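Local coordinates for ParM protein (Staphylococcus aureus, PDB 3JS6), which is an actin-like plasmid segregation protein that forms filaments, which probably drive the partition of plasmid copies between daughter cells, at residues N3-F11 against V327-K338. Numbering follows the deposited sequence.
Sequences NVYVMALDF and VRGYEKLGELLK
Val-327 straddles Ala-8 and Asp-10 with its two methyls. CG1 meets Ala-8 CB at 3.5 Å, a tight carbon pair. CG2 lies against the Asp-10 CB methylene. The Val-327 N donates to a water that also bonds Asp-10 OD2. Tyr-330 comes next and runs alongside the end of the strand. Its ring edge, near the ring plane, meets the Leu-9 carbonyl, with CD1 3.2 Å from Leu-9 O. That oxygen also accepts a hydrogen bond from Thr-118. Beyond the ring, Tyr-330 OH and Asp-10 OD1 share a second water, so both carboxylate oxygens of Asp-10 reach the helix through water. Glu-331 sets its CB 3.9 Å from Ala-8 CB. With CG anti to the backbone N (chi1 178°) and an extended chain, its carboxylate stays on the helix side of the strand, about level with Met-7. A water donates to both OE2 and Val-6 O, while OE1 forms a salt bridge with Lys-19. The strand is the first of an actin-type domain and lies between strands 15-20 and 111-120. The helix, near the chain's C-terminus, returns to pack on one face of this sheet. Helix 90-104 covers the other. The two axes are 7.1 Å apart and run roughly antiparallel, at 143°. Gly-334, with no side chain, admits Val-6 to the helix backbone: CG1 sits 3.8 Å from Gly-334 CA, and CG2 lies against Gly-334 O. Glu-335 bends at chi2 (-70°), which brings its carboxylate beside Val-6 CG2. Lys-338 sends its extended chain across the strand's line, CB and CD passing the same methyl. Its NZ ends 3.0 Å from Val-4 O in a weak hydrogen bond.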
ATOM      1  N   ASN A   3      21.667   8.620  14.546  1.00 43.10           N
ATOM      2  CA  ASN A   3      21.634   7.527  13.577  1.00 45.61           C
ATOM      3  C   ASN A   3      20.152   7.171  13.305  1.00 42.09           C
ATOM      4  O   ASN A   3      19.648   6.172  13.821  1.00 35.98           O
ATOM      5  CB  ASN A   3      22.356   6.338  14.210  1.00 40.49           C
ATOM      6  CG  ASN A   3      22.370   5.117  13.329  1.00 47.70           C
ATOM      7  OD1 ASN A   3      22.547   3.992  13.819  1.00 50.50           O
ATOM      8  ND2 ASN A   3      22.207   5.320  12.023  1.00 46.35           N
ATOM      9  N   VAL A   4      19.465   7.971  12.493  1.00 36.28           N
ATOM     10  CA  VAL A   4      18.041   7.738  12.236  1.00 31.47           C
ATOM     11  C   VAL A   4      17.690   7.273  10.816  1.00 29.63           C
ATOM     12  O   VAL A   4      18.157   7.825   9.828  1.00 28.77           O
ATOM     13  CB  VAL A   4      17.249   9.005  12.564  1.00 29.88           C
ATOM     14  CG1 VAL A   4      15.769   8.759  12.401  1.00 26.63           C
ATOM     15  CG2 VAL A   4      17.574   9.476  13.996  1.00 33.58           C
ATOM     16  N   TYR A   5      16.854   6.247  10.735  1.00 20.86           N
ATOM     17  CA  TYR A   5      16.419   5.680   9.456  1.00 19.64           C
ATOM     18  C   TYR A   5      14.965   6.013   9.170  1.00 23.87           C
ATOM     19  O   TYR A   5      14.211   6.313  10.085  1.00 22.48           O
ATOM     20  CB  TYR A   5      16.560   4.168   9.485  1.00 17.14           C
ATOM     21  CG  TYR A   5      17.971   3.699   9.619  1.00 29.57           C
ATOM     22  CD1 TYR A   5      18.462   3.240  10.846  1.00 29.75           C
ATOM     23  CD2 TYR A   5      18.831   3.722   8.528  1.00 33.95           C
ATOM     24  CE1 TYR A   5      19.778   2.814  10.970  1.00 32.53           C
ATOM     25  CE2 TYR A   5      20.143   3.302   8.646  1.00 29.88           C
ATOM     26  CZ  TYR A   5      20.611   2.850   9.865  1.00 29.82           C
ATOM     27  OH  TYR A   5      21.930   2.451   9.983  1.00 36.05           O
ATOM     28  N   VAL A   6      14.559   5.940   7.904  1.00 21.28           N
ATOM     29  CA  VAL A   6      13.184   6.245   7.573  1.00 19.28           C
ATOM     30  C   VAL A   6      12.445   4.978   7.147  1.00 22.13           C
ATOM     31  O   VAL A   6      12.871   4.295   6.226  1.00 22.91           O
ATOM     32  CB  VAL A   6      13.113   7.300   6.436  1.00 25.95           C
ATOM     33  CG1 VAL A   6      11.682   7.436   5.918  1.00 24.75           C
ATOM     34  CG2 VAL A   6      13.589   8.667   6.973  1.00 23.50           C
HETATM   35  N   MSE A   7      11.371   4.650   7.855  1.00 19.09           N
HETATM   36  CA  MSE A   7      10.549   3.484   7.516  1.00 16.96           C
HETATM   37  C   MSE A   7       9.290   4.005   6.844  1.00 19.05           C
HETATM   38  O   MSE A   7       8.604   4.859   7.413  1.00 23.16           O
HETATM   39  CB  MSE A   7      10.099   2.708   8.743  1.00 19.94           C
HETATM   40  CG  MSE A   7      11.157   1.871   9.464  1.00 24.11           C
HETATM   41 SE   MSE A   7      10.281   0.873  10.946  1.00 29.27          SE
HETATM   42  CE  MSE A   7      11.724  -0.269  11.458  1.00 26.93           C
ATOM     43  N   ALA A   8       8.984   3.486   5.650  1.00 18.60           N
ATOM     44  CA  ALA A   8       7.786   3.879   4.933  1.00 14.71           C
ATOM     45  C   ALA A   8       6.945   2.607   4.880  1.00 15.84           C
ATOM     46  O   ALA A   8       7.433   1.552   4.485  1.00 19.64           O
ATOM     47  CB  ALA A   8       8.116   4.348   3.548  1.00 19.68           C
ATOM     48  N   LEU A   9       5.690   2.725   5.297  1.00 18.30           N
ATOM     49  CA  LEU A   9       4.779   1.578   5.367  1.00 21.73           C
ATOM     50  C   LEU A   9       3.442   1.907   4.758  1.00 20.43           C
ATOM     51  O   LEU A   9       2.961   3.026   4.885  1.00 22.27           O
ATOM     52  CB  LEU A   9       4.562   1.175   6.820  1.00 20.73           C
ATOM     53  CG  LEU A   9       5.716   0.416   7.479  1.00 20.89           C
ATOM     54  CD1 LEU A   9       5.523   0.358   9.015  1.00 20.64           C
ATOM     55  CD2 LEU A   9       5.768  -1.011   6.876  1.00 19.36           C
ATOM     56  N   ASP A  10       2.835   0.917   4.115  1.00 21.77           N
ATOM     57  CA  ASP A  10       1.535   1.113   3.470  1.00 20.48           C
ATOM     58  C   ASP A  10       0.700  -0.112   3.802  1.00 21.57           C
ATOM     59  O   ASP A  10       0.921  -1.182   3.218  1.00 20.84           O
ATOM     60  CB  ASP A  10       1.758   1.196   1.963  1.00 18.82           C
ATOM     61  CG  ASP A  10       0.457   1.410   1.171  1.00 26.79           C
ATOM     62  OD1 ASP A  10      -0.633   1.520   1.775  1.00 28.87           O
ATOM     63  OD2 ASP A  10       0.545   1.488  -0.072  1.00 28.76           O
ATOM     64  N   PHE A  11      -0.223   0.026   4.747  1.00 17.72           N
ATOM     65  CA  PHE A  11      -1.070  -1.091   5.151  1.00 24.36           C
ATOM     66  C   PHE A  11      -2.346  -1.064   4.320  1.00 29.63           C
ATOM     67  O   PHE A  11      -3.388  -0.610   4.771  1.00 33.14           O
ATOM     68  CB  PHE A  11      -1.399  -0.994   6.639  1.00 25.85           C
ATOM     69  CG  PHE A  11      -0.184  -1.059   7.524  1.00 25.64           C
ATOM     70  CD1 PHE A  11       0.449   0.107   7.957  1.00 23.07           C
ATOM     71  CD2 PHE A  11       0.351  -2.292   7.886  1.00 22.49           C
ATOM     72  CE1 PHE A  11       1.611   0.043   8.746  1.00 21.66           C
ATOM     73  CE2 PHE A  11       1.518  -2.368   8.677  1.00 26.01           C
ATOM     74  CZ  PHE A  11       2.143  -1.194   9.102  1.00 19.49           C
ATOM     75  N   VAL A 327       4.367   4.034  -0.784  1.00 20.55           N
ATOM     76  CA  VAL A 327       5.534   3.987   0.081  1.00 24.56           C
ATOM     77  C   VAL A 327       6.649   4.941  -0.360  1.00 21.61           C
ATOM     78  O   VAL A 327       7.287   5.563   0.484  1.00 21.49           O
ATOM     79  CB  VAL A 327       6.050   2.537   0.182  1.00 32.87           C
ATOM     80  CG1 VAL A 327       7.471   2.513   0.661  1.00 47.98           C
ATOM     81  CG2 VAL A 327       5.173   1.767   1.157  1.00 37.41           C
ATOM     82  N   ARG A 328       6.904   5.046  -1.664  1.00 19.78           N
ATOM     83  CA  ARG A 328       7.944   5.955  -2.137  1.00 18.53           C
ATOM     84  C   ARG A 328       7.521   7.374  -1.808  1.00 21.08           C
ATOM     85  O   ARG A 328       8.365   8.214  -1.539  1.00 21.30           O
ATOM     86  CB  ARG A 328       8.183   5.842  -3.660  1.00 16.28           C
ATOM     87  CG  ARG A 328       8.819   4.491  -4.130  1.00 26.19           C
ATOM     88  CD  ARG A 328       9.231   4.528  -5.610  1.00 32.81           C
ATOM     89  NE  ARG A 328       8.109   4.725  -6.522  1.00 37.69           N
ATOM     90  CZ  ARG A 328       7.387   3.778  -7.115  1.00 33.26           C
ATOM     91  NH1 ARG A 328       7.639   2.493  -6.931  1.00 28.24           N
ATOM     92  NH2 ARG A 328       6.380   4.137  -7.889  1.00 28.82           N
ATOM     93  N   GLY A 329       6.215   7.648  -1.830  1.00 18.05           N
ATOM     94  CA  GLY A 329       5.758   8.990  -1.507  1.00 19.53           C
ATOM     95  C   GLY A 329       5.891   9.267  -0.018  1.00 20.66           C
ATOM     96  O   GLY A 329       6.350  10.344   0.383  1.00 22.32           O
ATOM     97  N   TYR A 330       5.483   8.310   0.810  1.00 21.37           N
ATOM     98  CA  TYR A 330       5.571   8.473   2.265  1.00 17.31           C
ATOM     99  C   TYR A 330       7.038   8.614   2.672  1.00 20.78           C
ATOM    100  O   TYR A 330       7.364   9.377   3.582  1.00 22.37           O
ATOM    101  CB  TYR A 330       4.997   7.258   3.017  1.00 22.46           C
ATOM    102  CG  TYR A 330       3.555   6.904   2.707  1.00 19.30           C
ATOM    103  CD1 TYR A 330       3.093   5.599   2.908  1.00 21.22           C
ATOM    104  CD2 TYR A 330       2.652   7.867   2.239  1.00 15.82           C
ATOM    105  CE1 TYR A 330       1.767   5.241   2.660  1.00 15.28           C
ATOM    106  CE2 TYR A 330       1.313   7.523   1.983  1.00 24.08           C
ATOM    107  CZ  TYR A 330       0.883   6.207   2.200  1.00 26.86           C
ATOM    108  OH  TYR A 330      -0.429   5.844   1.972  1.00 25.96           O
ATOM    109  N   GLU A 331       7.923   7.878   2.001  1.00 20.27           N
ATOM    110  CA  GLU A 331       9.352   7.942   2.341  1.00 19.30           C
ATOM    111  C   GLU A 331       9.908   9.363   2.222  1.00 24.23           C
ATOM    112  O   GLU A 331      10.703   9.794   3.061  1.00 23.01           O
ATOM    113  CB  GLU A 331      10.145   6.997   1.458  1.00 23.55           C
ATOM    114  CG  GLU A 331      11.636   7.034   1.702  1.00 22.21           C
ATOM    115  CD  GLU A 331      12.367   5.967   0.903  1.00 32.95           C
ATOM    116  OE1 GLU A 331      12.209   5.941  -0.337  1.00 39.89           O
ATOM    117  OE2 GLU A 331      13.098   5.156   1.518  1.00 31.44           O
ATOM    118  N   LYS A 332       9.485  10.094   1.196  1.00 19.55           N
ATOM    119  CA  LYS A 332       9.943  11.476   1.029  1.00 22.92           C
ATOM    120  C   LYS A 332       9.535  12.351   2.230  1.00 24.67           C
ATOM    121  O   LYS A 332      10.321  13.167   2.708  1.00 23.35           O
ATOM    122  CB  LYS A 332       9.413  12.048  -0.288  1.00 20.10           C
ATOM    123  CG  LYS A 332      10.018  11.336  -1.503  1.00 23.09           C
ATOM    124  CD  LYS A 332       9.285  11.691  -2.790  1.00 25.19           C
ATOM    125  CE  LYS A 332       9.869  10.940  -3.973  1.00 24.70           C
ATOM    126  NZ  LYS A 332       9.211  11.374  -5.247  1.00 27.58           N
ATOM    127  N   LEU A 333       8.315  12.178   2.719  1.00 20.89           N
ATOM    128  CA  LEU A 333       7.846  12.939   3.876  1.00 18.69           C
ATOM    129  C   LEU A 333       8.623  12.478   5.112  1.00 24.11           C
ATOM    130  O   LEU A 333       8.890  13.264   6.030  1.00 23.98           O
ATOM    131  CB  LEU A 333       6.337  12.705   4.102  1.00 25.89           C
ATOM    132  CG  LEU A 333       5.377  13.247   3.027  1.00 17.97           C
ATOM    133  CD1 LEU A 333       3.940  12.903   3.395  1.00 25.46           C
ATOM    134  CD2 LEU A 333       5.536  14.777   2.924  1.00 24.47           C
ATOM    135  N   GLY A 334       8.971  11.194   5.134  1.00 22.96           N
ATOM    136  CA  GLY A 334       9.728  10.651   6.250  1.00 18.64           C
ATOM    137  C   GLY A 334      11.117  11.285   6.317  1.00 23.35           C
ATOM    138  O   GLY A 334      11.631  11.524   7.413  1.00 20.83           O
ATOM    139  N   GLU A 335      11.720  11.549   5.153  1.00 21.35           N
ATOM    140  CA  GLU A 335      13.051  12.162   5.087  1.00 28.53           C
ATOM    141  C   GLU A 335      13.004  13.551   5.698  1.00 29.15           C
ATOM    142  O   GLU A 335      13.926  13.962   6.419  1.00 25.58           O
ATOM    143  CB  GLU A 335      13.526  12.283   3.639  1.00 27.43           C
ATOM    144  CG  GLU A 335      13.849  10.953   2.947  1.00 39.58           C
ATOM    145  CD  GLU A 335      15.097  10.278   3.500  1.00 58.82           C
ATOM    146  OE1 GLU A 335      15.437   9.176   3.013  1.00 64.29           O
ATOM    147  OE2 GLU A 335      15.740  10.843   4.414  1.00 65.69           O
ATOM    148  N   LEU A 336      11.927  14.272   5.389  1.00 26.05           N
ATOM    149  CA  LEU A 336      11.741  15.614   5.921  1.00 22.96           C
ATOM    150  C   LEU A 336      11.515  15.524   7.414  1.00 27.35           C
ATOM    151  O   LEU A 336      12.003  16.363   8.175  1.00 22.99           O
ATOM    152  CB  LEU A 336      10.549  16.295   5.259  1.00 28.24           C
ATOM    153  CG  LEU A 336      10.761  16.655   3.783  1.00 23.40           C
ATOM    154  CD1 LEU A 336       9.560  17.435   3.307  1.00 25.65           C
ATOM    155  CD2 LEU A 336      12.025  17.487   3.610  1.00 27.86           C
ATOM    156  N   LEU A 337      10.777  14.506   7.854  1.00 23.29           N
ATOM    157  CA  LEU A 337      10.548  14.365   9.295  1.00 26.51           C
ATOM    158  C   LEU A 337      11.878  14.017   9.987  1.00 20.88           C
ATOM    159  O   LEU A 337      12.143  14.447  11.123  1.00 29.86           O
ATOM    160  CB  LEU A 337       9.505  13.276   9.583  1.00 35.32           C
ATOM    161  CG  LEU A 337       9.080  13.144  11.051  1.00 36.07           C
ATOM    162  CD1 LEU A 337       8.452  14.452  11.529  1.00 38.93           C
ATOM    163  CD2 LEU A 337       8.105  12.008  11.197  1.00 33.79           C
ATOM    164  N   LYS A 338      12.709  13.241   9.306  1.00 20.50           N
ATOM    165  CA  LYS A 338      14.009  12.852   9.844  1.00 31.39           C
ATOM    166  C   LYS A 338      14.890  14.096  10.035  1.00 35.61           C
ATOM    167  O   LYS A 338      15.620  14.211  11.019  1.00 28.07           O
ATOM    168  CB  LYS A 338      14.701  11.870   8.901  1.00 32.46           C
ATOM    169  CG  LYS A 338      16.174  11.620   9.216  1.00 31.94           C
ATOM    170  CD  LYS A 338      16.768  10.625   8.243  1.00 30.54           C
ATOM    171  CE  LYS A 338      18.279  10.565   8.368  1.00 39.43           C
ATOM    172  NZ  LYS A 338      18.852   9.525   7.489  1.00 49.35           N
TER
HETATM  173  O   HOH W   1      14.232   4.795   4.012  1.00 24.71           O
HETATM  174  O   HOH W   2       2.865   1.589  -1.533  1.00 22.53           O
HETATM  175  O   HOH W   3      -1.287   3.570   3.085  1.00 34.07           O